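Long-range contacts in TRAP solute Binding Protein (Uncultured marine bacterium, PDB 5I7I), which binds aromatic acids such as 3-hydroxybenzoate as the extracytoplasmic solute-binding component of a TRAP transport system, probably handing them to its membrane partner for uptake: residues K166-T171 with M188-V193; G147-K152 with G204-W209; W89-Y94 with Y234-L239. All blocks are in the same frame, centred on the assembly; numbering follows the deposited sequence.

Contact 1: K166-T171 with M188-V193; sequences KMRGPT and MPVPAV. With 3HB (3-hydroxybenzoic acid), chain C.
The side chain of R168 lies across M188 and V193, its CG 3.7 Å from CG of M188 and its CD 3.6 Å from CG2 of V193. CG stands anti to the backbone N (chi1 173°) and the chain then bends at chi2, which carries the guanidinium past the M188 carbonyl to the bound 3-hydroxybenzoate. Two nitrogens grip that one carbonyl oxygen side-on: NE of R168 lies 2.9 Å from O of M188, and NH2 of R168 is 2.8 Å from the same oxygen, both bonds bent at the hydrogen (143° and 144°). The oxygen sits near the guanidinium plane, so the pair fixes the group's rotation. The far edge meets the ligand carboxylate almost straight on: NH1 of R168 donates one N-H to O1' at 2.9 Å and its other to O of V206, while NH2 of R168 donates to O2' at 2.7 Å. This end-on pair of hydrogen bonds from two nitrogens is the carboxylate-anchoring arginine arrangement characteristic of TRAP solute-binding proteins. CA of P170 sits over one face of the guanidinium, toward its rim, while V190 brings CG1 to within 3.6 Å of ligand C6. A weak bond from M188 N to O of G169 adds a backbone tie. The contact joins strand 166-169 to the loop between its sheet neighbour, strand 184-187, and helix 193-198; strand 204-207 borders R168 in the same sheet.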
loop_
_atom_site.group_PDB
_atom_site.type_symbol
_atom_site.label_atom_id
_atom_site.label_comp_id
_atom_site.label_asym_id
_atom_site.label_seq_id
_atom_site.Cartn_x
_atom_site.Cartn_y
_atom_site.Cartn_z
ATOM N N LYS A 166 17.001 -10.447 9.012
ATOM C CA LYS A 166 16.875 -9.839 7.696
ATOM C C LYS A 166 15.391 -9.754 7.381
ATOM O O LYS A 166 14.736 -10.781 7.184
ATOM C CB LYS A 166 17.628 -10.650 6.650
ATOM C CG LYS A 166 19.138 -10.594 6.884
ATOM C CD LYS A 166 19.929 -11.459 5.942
ATOM C CE LYS A 166 19.563 -12.891 6.126
ATOM N NZ LYS A 166 20.494 -13.792 5.418
ATOM N N MET A 167 14.867 -8.537 7.331
ATOM C CA MET A 167 13.428 -8.302 7.280
ATOM C C MET A 167 13.080 -7.530 6.022
ATOM O O MET A 167 13.607 -6.439 5.793
ATOM C CB MET A 167 12.970 -7.543 8.525
ATOM C CG MET A 167 13.181 -8.348 9.795
ATOM S SD MET A 167 12.149 -9.852 9.876
ATOM C CE MET A 167 10.528 -9.162 10.156
ATOM N N ARG A 168 12.194 -8.096 5.217
ATOM C CA ARG A 168 11.742 -7.431 3.999
ATOM C C ARG A 168 10.763 -6.299 4.309
ATOM O O ARG A 168 9.860 -6.442 5.143
ATOM C CB ARG A 168 11.060 -8.429 3.066
ATOM C CG ARG A 168 10.406 -7.820 1.836
ATOM C CD ARG A 168 8.950 -7.420 2.031
ATOM N NE ARG A 168 8.423 -6.870 0.789
ATOM C CZ ARG A 168 7.213 -6.334 0.637
ATOM N NH1 ARG A 168 6.368 -6.258 1.647
ATOM N NH2 ARG A 168 6.845 -5.882 -0.554
ATOM N N GLY A 169 10.918 -5.188 3.600
ATOM C CA GLY A 169 9.908 -4.167 3.518
ATOM C C GLY A 169 9.612 -3.809 2.074
ATOM O O GLY A 169 10.395 -4.120 1.174
ATOM N N PRO A 170 8.490 -3.113 1.838
ATOM C CA PRO A 170 8.048 -2.843 0.452
ATOM C C PRO A 170 8.686 -1.631 -0.199
ATOM O O PRO A 170 8.682 -1.549 -1.439
ATOM C CB PRO A 170 6.536 -2.588 0.612
ATOM C CG PRO A 170 6.413 -2.072 2.016
ATOM C CD PRO A 170 7.402 -2.885 2.797
ATOM N N THR A 171 9.194 -0.672 0.580
ATOM C CA THR A 171 9.668 0.599 0.060
ATOM C C THR A 171 10.824 1.081 0.918
ATOM O O THR A 171 11.094 0.553 1.995
ATOM C CB THR A 171 8.596 1.688 0.138
ATOM O OG1 THR A 171 8.480 2.101 1.503
ATOM C CG2 THR A 171 7.259 1.194 -0.372
ATOM N N MET A 188 12.009 -5.454 -1.476
ATOM C CA MET A 188 11.606 -6.143 -2.703
ATOM C C MET A 188 10.090 -6.078 -2.861
ATOM O O MET A 188 9.364 -6.018 -1.856
ATOM C CB MET A 188 12.035 -7.613 -2.689
ATOM C CG MET A 188 11.271 -8.455 -1.660
ATOM S SD MET A 188 12.054 -10.033 -1.306
ATOM C CE MET A 188 13.502 -9.452 -0.421
ATOM N N PRO A 189 9.574 -6.095 -4.096
ATOM C CA PRO A 189 8.125 -6.245 -4.283
ATOM C C PRO A 189 7.630 -7.564 -3.710
ATOM O O PRO A 189 8.378 -8.533 -3.569
ATOM C CB PRO A 189 7.953 -6.179 -5.804
ATOM C CG PRO A 189 9.151 -5.389 -6.279
ATOM C CD PRO A 189 10.267 -5.850 -5.380
ATOM N N VAL A 190 6.360 -7.581 -3.345
ATOM C CA VAL A 190 5.816 -8.694 -2.565
ATOM C C VAL A 190 5.893 -10.044 -3.278
ATOM O O VAL A 190 6.048 -11.066 -2.595
ATOM C CB VAL A 190 4.417 -8.370 -2.003
ATOM C CG1 VAL A 190 3.376 -8.342 -3.087
ATOM C CG2 VAL A 190 4.034 -9.361 -0.902
ATOM N N PRO A 191 5.805 -10.145 -4.609
ATOM C CA PRO A 191 5.869 -11.486 -5.219
ATOM C C PRO A 191 7.204 -12.191 -5.023
ATOM O O PRO A 191 7.271 -13.398 -5.254
ATOM C CB PRO A 191 5.586 -11.225 -6.707
ATOM C CG PRO A 191 4.892 -9.908 -6.726
ATOM C CD PRO A 191 5.549 -9.121 -5.636
ATOM N N ALA A 192 8.252 -11.475 -4.614
ATOM C CA ALA A 192 9.583 -12.034 -4.397
ATOM C C ALA A 192 9.795 -12.552 -2.976
ATOM O O ALA A 192 10.804 -13.222 -2.717
ATOM C CB ALA A 192 10.633 -10.952 -4.673
ATOM N N VAL A 193 8.860 -12.286 -2.067
ATOM C CA VAL A 193 9.084 -12.547 -0.647
ATOM C C VAL A 193 9.155 -14.044 -0.362
ATOM O O VAL A 193 10.020 -14.507 0.395
ATOM C CB VAL A 193 7.975 -11.882 0.174
ATOM C CG1 VAL A 193 8.022 -12.343 1.620
ATOM C CG2 VAL A 193 8.117 -10.374 0.102
HETATM C "C1'" 3HB C . 3.558 -4.946 -0.236
HETATM O "O1'" 3HB C . 3.900 -4.982 0.974
HETATM O "O2'" 3HB C . 4.427 -4.794 -1.133
HETATM C C1 3HB C . 2.103 -5.153 -0.636
HETATM C C2 3HB C . 1.122 -5.164 0.353
HETATM C C3 3HB C . -0.194 -5.358 0.014
HETATM C C4 3HB C . -0.548 -5.569 -1.292
HETATM C C5 3HB C . 0.429 -5.555 -2.284
HETATM C C6 3HB C . 1.756 -5.352 -1.961
HETATM O O3 3HB C . -1.149 -5.362 1.006
#

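Contact 2: G147-K152 with G204-W209; sequences GKIHTK and GMVVPW. With 3HB (3-hydroxybenzoic acid), chain C.
The carbonyl oxygen of V207 accepts two hydrogens from segment 147-152, one from backbone and one from a side chain. NE2 of H150 donates to O of V207 at 2.8 Å, and N of K148 donates to the same oxygen at 3.0 Å, the two arriving from opposite faces of the carbonyl plane. They belong to an antiparallel pairing of strands 148-151 and 204-207 within the six-stranded mixed sheet of one lobe of a periplasmic-binding-protein fold; the short strand axes run at 157° and approach to 4.7 Å. K148 with V207 and H150 with M205 are the hydrogen-bonded pairs, while I149 with V206 and T151 with G204 are non-hydrogen-bonded. At G204 there is no room for a side chain, because a CB would collide with O of H150.

The imidazole of H150 is turned so that V207 O lies in its ring plane, 1° out of it. Its other nitrogen, ND1, is hydrogen-bonded to ND1 of H224, so both ring nitrogens are engaged and the ring's rotation is fixed. M205 swings back along the same side of the sheet, its CE 3.6 Å from CB of H150. W209 receives two neighbours on one face: the edge of H150 meets the six-membered ring in a T-shaped arrangement with planes at 66°, and K148 lays CD over the five-membered ring in a CH-pi contact. The ammonium of K148 continues to O of P146 and a salt bridge with E278. On the pocket side, V207 CG1 comes within 3.6 Å of ligand O1', and CG of P208 lies 3.1 Å from the hydroxyl O3 of 3-hydroxybenzoate.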
loop_
_atom_site.group_PDB
_atom_site.type_symbol
_atom_site.label_atom_id
_atom_site.label_comp_id
_atom_site.label_asym_id
_atom_site.label_seq_id
_atom_site.Cartn_x
_atom_site.Cartn_y
_atom_site.Cartn_z
ATOM N N GLY A 147 0.353 -2.655 8.527
ATOM C CA GLY A 147 1.134 -3.861 8.381
ATOM C C GLY A 147 1.526 -4.504 9.700
ATOM O O GLY A 147 1.540 -3.876 10.763
ATOM N N LYS A 148 1.829 -5.802 9.604
ATOM C CA LYS A 148 2.253 -6.623 10.723
ATOM C C LYS A 148 3.645 -7.173 10.427
ATOM O O LYS A 148 4.143 -7.140 9.290
ATOM C CB LYS A 148 1.243 -7.744 10.981
ATOM C CG LYS A 148 -0.111 -7.279 11.543
ATOM C CD LYS A 148 -1.124 -6.796 10.491
ATOM C CE LYS A 148 -2.357 -6.212 11.138
ATOM N NZ LYS A 148 -3.289 -5.599 10.152
ATOM N N ILE A 149 4.277 -7.696 11.480
ATOM C CA ILE A 149 5.631 -8.243 11.441
ATOM C C ILE A 149 5.535 -9.757 11.411
ATOM O O ILE A 149 4.905 -10.357 12.285
ATOM C CB ILE A 149 6.438 -7.777 12.667
ATOM C CG1 ILE A 149 6.576 -6.264 12.676
ATOM C CG2 ILE A 149 7.800 -8.426 12.706
ATOM C CD1 ILE A 149 7.044 -5.684 13.998
ATOM N N HIS A 150 6.207 -10.373 10.449
ATOM C CA HIS A 150 6.131 -11.811 10.249
ATOM C C HIS A 150 7.528 -12.405 10.236
ATOM O O HIS A 150 8.426 -11.898 9.550
ATOM C CB HIS A 150 5.413 -12.107 8.940
ATOM C CG HIS A 150 4.146 -11.330 8.801
ATOM N ND1 HIS A 150 2.967 -11.711 9.398
ATOM C CD2 HIS A 150 3.890 -10.162 8.176
ATOM C CE1 HIS A 150 2.034 -10.816 9.131
ATOM N NE2 HIS A 150 2.575 -9.862 8.400
ATOM N N THR A 151 7.695 -13.477 10.988
ATOM C CA THR A 151 8.931 -14.232 11.042
ATOM C C THR A 151 8.609 -15.718 10.951
ATOM O O THR A 151 7.478 -16.149 11.187
ATOM C CB THR A 151 9.684 -13.928 12.325
ATOM O OG1 THR A 151 8.782 -14.106 13.410
ATOM C CG2 THR A 151 10.155 -12.490 12.317
ATOM N N LYS A 152 9.617 -16.515 10.628
ATOM C CA LYS A 152 9.383 -17.940 10.451
ATOM C C LYS A 152 8.863 -18.569 11.741
ATOM O O LYS A 152 7.856 -19.293 11.728
ATOM C CB LYS A 152 10.662 -18.623 9.945
ATOM C CG LYS A 152 11.026 -18.230 8.507
ATOM C CD LYS A 152 12.221 -19.008 8.009
ATOM C CE LYS A 152 12.507 -18.678 6.567
ATOM N NZ LYS A 152 13.517 -19.613 6.006
ATOM N N GLY A 204 12.115 -12.768 7.481
ATOM C CA GLY A 204 10.764 -12.336 7.726
ATOM C C GLY A 204 10.490 -11.093 6.914
ATOM O O GLY A 204 11.284 -10.703 6.058
ATOM N N MET A 205 9.355 -10.477 7.198
ATOM C CA MET A 205 8.892 -9.361 6.386
ATOM C C MET A 205 7.818 -8.612 7.144
ATOM O O MET A 205 7.206 -9.129 8.087
ATOM C CB MET A 205 8.315 -9.802 5.036
ATOM C CG MET A 205 7.007 -10.582 5.126
ATOM S SD MET A 205 7.222 -12.283 5.604
ATOM C CE MET A 205 5.519 -12.827 5.431
ATOM N N VAL A 206 7.549 -7.406 6.663
ATOM C CA VAL A 206 6.313 -6.711 6.990
ATOM C C VAL A 206 5.383 -6.734 5.786
ATOM O O VAL A 206 5.816 -6.533 4.642
ATOM C CB VAL A 206 6.516 -5.284 7.533
ATOM C CG1 VAL A 206 7.153 -5.326 8.883
ATOM C CG2 VAL A 206 7.291 -4.439 6.572
ATOM N N VAL A 207 4.120 -7.055 6.058
ATOM C CA VAL A 207 2.984 -6.943 5.146
ATOM C C VAL A 207 1.737 -6.929 6.011
ATOM O O VAL A 207 1.748 -7.467 7.125
ATOM C CB VAL A 207 2.840 -8.131 4.172
ATOM C CG1 VAL A 207 3.703 -7.961 2.939
ATOM C CG2 VAL A 207 3.149 -9.461 4.841
ATOM N N PRO A 208 0.632 -6.392 5.524
ATOM C CA PRO A 208 -0.652 -6.656 6.169
ATOM C C PRO A 208 -1.041 -8.109 5.943
ATOM O O PRO A 208 -0.445 -8.823 5.142
ATOM C CB PRO A 208 -1.606 -5.699 5.453
ATOM C CG PRO A 208 -1.034 -5.639 4.060
ATOM C CD PRO A 208 0.464 -5.725 4.215
ATOM N N TRP A 209 -2.062 -8.562 6.661
ATOM C CA TRP A 209 -2.513 -9.940 6.472
ATOM C C TRP A 209 -2.998 -10.182 5.047
ATOM O O TRP A 209 -2.822 -11.280 4.518
ATOM C CB TRP A 209 -3.654 -10.259 7.423
ATOM C CG TRP A 209 -3.390 -10.244 8.882
ATOM C CD1 TRP A 209 -3.930 -9.382 9.798
ATOM C CD2 TRP A 209 -2.597 -11.172 9.631
ATOM N NE1 TRP A 209 -3.516 -9.707 11.057
ATOM C CE2 TRP A 209 -2.702 -10.805 10.987
ATOM C CE3 TRP A 209 -1.829 -12.288 9.294
ATOM C CZ2 TRP A 209 -2.063 -11.508 11.996
ATOM C CZ3 TRP A 209 -1.207 -12.984 10.294
ATOM C CH2 TRP A 209 -1.327 -12.594 11.637
HETATM C "C1'" 3HB C . 3.558 -4.946 -0.236
HETATM O "O1'" 3HB C . 3.900 -4.982 0.974
HETATM O "O2'" 3HB C . 4.427 -4.794 -1.133
HETATM C C1 3HB C . 2.103 -5.153 -0.636
HETATM C C2 3HB C . 1.122 -5.164 0.353
HETATM C C3 3HB C . -0.194 -5.358 0.014
HETATM C C4 3HB C . -0.548 -5.569 -1.292
HETATM C C5 3HB C . 0.429 -5.555 -2.284
HETATM C C6 3HB C . 1.756 -5.352 -1.961
HETATM O O3 3HB C . -1.149 -5.362 1.006
#

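Contact 3: W89-Y94 with Y234-L239; sequences WTVAGY and YTTPFL. With 3HB (3-hydroxybenzoic acid), chain C.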
loop_
_atom_site.group_PDB
_atom_site.type_symbol
_atom_site.label_atom_id
_atom_site.label_comp_id
_atom_site.label_asym_id
_atom_site.label_seq_id
_atom_site.Cartn_x
_atom_site.Cartn_y
_atom_site.Cartn_z
ATOM N N TRP A 89 -2.806 -0.710 -11.026
ATOM C CA TRP A 89 -2.811 -0.686 -9.570
ATOM C C TRP A 89 -1.412 -1.065 -9.127
ATOM O O TRP A 89 -0.867 -2.077 -9.576
ATOM C CB TRP A 89 -3.845 -1.658 -9.005
ATOM C CG TRP A 89 -3.941 -1.644 -7.491
ATOM C CD1 TRP A 89 -4.797 -0.909 -6.746
ATOM C CD2 TRP A 89 -3.179 -2.428 -6.570
ATOM N NE1 TRP A 89 -4.608 -1.161 -5.413
ATOM C CE2 TRP A 89 -3.622 -2.093 -5.279
ATOM C CE3 TRP A 89 -2.167 -3.373 -6.707
ATOM C CZ2 TRP A 89 -3.097 -2.682 -4.133
ATOM C CZ3 TRP A 89 -1.629 -3.937 -5.572
ATOM C CH2 TRP A 89 -2.093 -3.593 -4.304
ATOM N N THR A 90 -0.810 -0.244 -8.270
ATOM C CA THR A 90 0.548 -0.547 -7.855
ATOM C C THR A 90 0.830 0.061 -6.485
ATOM O O THR A 90 -0.027 0.695 -5.876
ATOM C CB THR A 90 1.527 -0.064 -8.925
ATOM O OG1 THR A 90 2.819 -0.582 -8.600
ATOM C CG2 THR A 90 1.567 1.455 -9.003
ATOM N N VAL A 91 2.054 -0.165 -6.005
ATOM C CA VAL A 91 2.556 0.415 -4.758
ATOM C C VAL A 91 3.439 1.599 -5.125
ATOM O O VAL A 91 4.408 1.437 -5.870
ATOM C CB VAL A 91 3.342 -0.624 -3.935
ATOM C CG1 VAL A 91 3.973 -0.000 -2.703
ATOM C CG2 VAL A 91 2.439 -1.792 -3.476
ATOM N N ALA A 92 3.112 2.790 -4.609
ATOM C CA ALA A 92 3.830 4.002 -5.001
ATOM C C ALA A 92 5.324 3.863 -4.757
ATOM O O ALA A 92 6.148 4.198 -5.617
ATOM C CB ALA A 92 3.306 5.197 -4.209
ATOM N N GLY A 93 5.694 3.372 -3.581
ATOM C CA GLY A 93 7.074 3.266 -3.184
ATOM C C GLY A 93 7.877 2.172 -3.851
ATOM O O GLY A 93 9.076 2.051 -3.578
ATOM N N TYR A 94 7.270 1.359 -4.725
ATOM C CA TYR A 94 8.087 0.456 -5.528
ATOM C C TYR A 94 9.013 1.220 -6.461
ATOM O O TYR A 94 9.976 0.637 -6.961
ATOM C CB TYR A 94 7.225 -0.506 -6.347
ATOM C CG TYR A 94 6.599 -1.675 -5.592
ATOM C CD1 TYR A 94 6.763 -1.843 -4.219
ATOM C CD2 TYR A 94 5.855 -2.613 -6.278
ATOM C CE1 TYR A 94 6.192 -2.909 -3.574
ATOM C CE2 TYR A 94 5.296 -3.678 -5.646
ATOM C CZ TYR A 94 5.451 -3.836 -4.310
ATOM O OH TYR A 94 4.861 -4.934 -3.707
ATOM N N TYR A 234 2.700 0.769 10.322
ATOM C CA TYR A 234 2.954 1.521 9.103
ATOM C C TYR A 234 1.883 1.113 8.109
ATOM O O TYR A 234 1.205 0.087 8.276
ATOM C CB TYR A 234 4.340 1.203 8.495
ATOM C CG TYR A 234 4.291 -0.126 7.765
ATOM C CD1 TYR A 234 4.366 -1.321 8.454
ATOM C CD2 TYR A 234 4.092 -0.181 6.382
ATOM C CE1 TYR A 234 4.249 -2.538 7.799
ATOM C CE2 TYR A 234 3.963 -1.416 5.718
ATOM C CZ TYR A 234 4.042 -2.580 6.432
ATOM O OH TYR A 234 3.877 -3.815 5.832
ATOM N N THR A 235 1.762 1.913 7.057
ATOM C CA THR A 235 1.098 1.467 5.846
ATOM C C THR A 235 1.898 1.996 4.674
ATOM O O THR A 235 2.848 2.770 4.844
ATOM C CB THR A 235 -0.362 1.935 5.779
ATOM O OG1 THR A 235 -0.999 1.267 4.705
ATOM C CG2 THR A 235 -0.467 3.427 5.528
ATOM N N THR A 236 1.517 1.573 3.471
ATOM C CA THR A 236 2.167 2.098 2.274
ATOM C C THR A 236 1.115 2.429 1.212
ATOM O O THR A 236 0.158 1.659 1.023
ATOM C CB THR A 236 3.279 1.168 1.742
ATOM O OG1 THR A 236 4.179 1.870 0.883
ATOM C CG2 THR A 236 2.704 -0.042 1.004
ATOM N N PRO A 237 1.208 3.596 0.581
ATOM C CA PRO A 237 0.176 3.996 -0.384
ATOM C C PRO A 237 0.171 3.173 -1.660
ATOM O O PRO A 237 1.213 2.905 -2.267
ATOM C CB PRO A 237 0.502 5.462 -0.667
ATOM C CG PRO A 237 1.123 5.923 0.568
ATOM C CD PRO A 237 1.959 4.772 1.045
ATOM N N PHE A 238 -1.035 2.791 -2.055
ATOM C CA PHE A 238 -1.354 2.221 -3.351
ATOM C C PHE A 238 -1.821 3.307 -4.313
ATOM O O PHE A 238 -2.493 4.257 -3.917
ATOM C CB PHE A 238 -2.516 1.241 -3.202
ATOM C CG PHE A 238 -2.274 0.085 -2.271
ATOM C CD1 PHE A 238 -1.098 -0.642 -2.309
ATOM C CD2 PHE A 238 -3.277 -0.297 -1.405
ATOM C CE1 PHE A 238 -0.915 -1.741 -1.475
ATOM C CE2 PHE A 238 -3.126 -1.401 -0.574
ATOM C CZ PHE A 238 -1.938 -2.127 -0.620
ATOM N N LEU A 239 -1.484 3.137 -5.590
ATOM C CA LEU A 239 -1.907 4.036 -6.653
ATOM C C LEU A 239 -2.795 3.261 -7.607
ATOM O O LEU A 239 -2.398 2.211 -8.123
ATOM C CB LEU A 239 -0.707 4.555 -7.441
ATOM C CG LEU A 239 0.406 5.203 -6.619
ATOM C CD1 LEU A 239 1.572 5.593 -7.515
ATOM C CD2 LEU A 239 -0.142 6.418 -5.866
HETATM C "C1'" 3HB C . 3.558 -4.946 -0.236
HETATM O "O1'" 3HB C . 3.900 -4.982 0.974
HETATM O "O2'" 3HB C . 4.427 -4.794 -1.133
HETATM C C1 3HB C . 2.103 -5.153 -0.636
HETATM C C2 3HB C . 1.122 -5.164 0.353
HETATM C C3 3HB C . -0.194 -5.358 0.014
HETATM C C4 3HB C . -0.548 -5.569 -1.292
HETATM C C5 3HB C . 0.429 -5.555 -2.284
HETATM C C6 3HB C . 1.756 -5.352 -1.961
HETATM O O3 3HB C . -1.149 -5.362 1.006
HETATM O O HOH W 1 3.836 3.221 -1.391
#
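F238 leaves its strand with CB 3.7 Å from O of T90 and also beside NE1 of W89. CG stays beside the backbone N (chi1 -60°), which sets the ring against the indole: CG and CD1 of F238 are both close to W89 CZ2, the latter at 3.4 Å. That carbon stands over the centre of one phenyl face, yet the ring planes meet obliquely, at 43°. Farther out, CE1 of F238 reaches CH2 of W89 at 3.6 Å, and V91 CG2 lies at the phenyl edge. The tip, CZ of F238, ends 3.7 Å from O3 of the ligand. Behind these rings, strands 89-91 and 237-239 pair antiparallel, T90 exchanging two backbone bonds with L239, and A92 N donating to O of P237. A water ties the turn after the first strand to the second: it accepts from N of G93 and donates to OG1 of T236 and to O of P237. T236 OG1 is also bonded to E106. Y94 reaches the ligand from the 3-10 turn, its OH donating to O2' at 2.6 Å. Replacing F238 by alanine is likely to leave CZ2 of W89 without the phenyl face it rests on and to open a gap beside the ligand hydroxyl. The chemistry is thus divided: V91 and F238 place carbon over one face of the ligand ring and W89 comes in near its C5 edge, while Y94 supplies a hydroxyl to its carboxylate, consistent with a pocket suited to aromatic acids.

The three contacts are nested along the chain: contact 1 lies inside the loop closed by contact 2, and both lie inside the loop closed by contact 3. Contacts 1 and 2 have centres about 10 Å apart and share the six-stranded sheet, where strands 166-169 and 204-207 are neighbours. Contact 3 belongs to the other, five-stranded sheet, its centre about 13 Å from that of contact 1 and 16 Å from that of contact 2. V190 N with Y94 OH and G147 N with Y234 O are probable hydrogen bonds between contact 3 and the others. All three touch 3-hydroxybenzoate, so both sheets contribute to one pocket, consistent with a ligand held between two lobes.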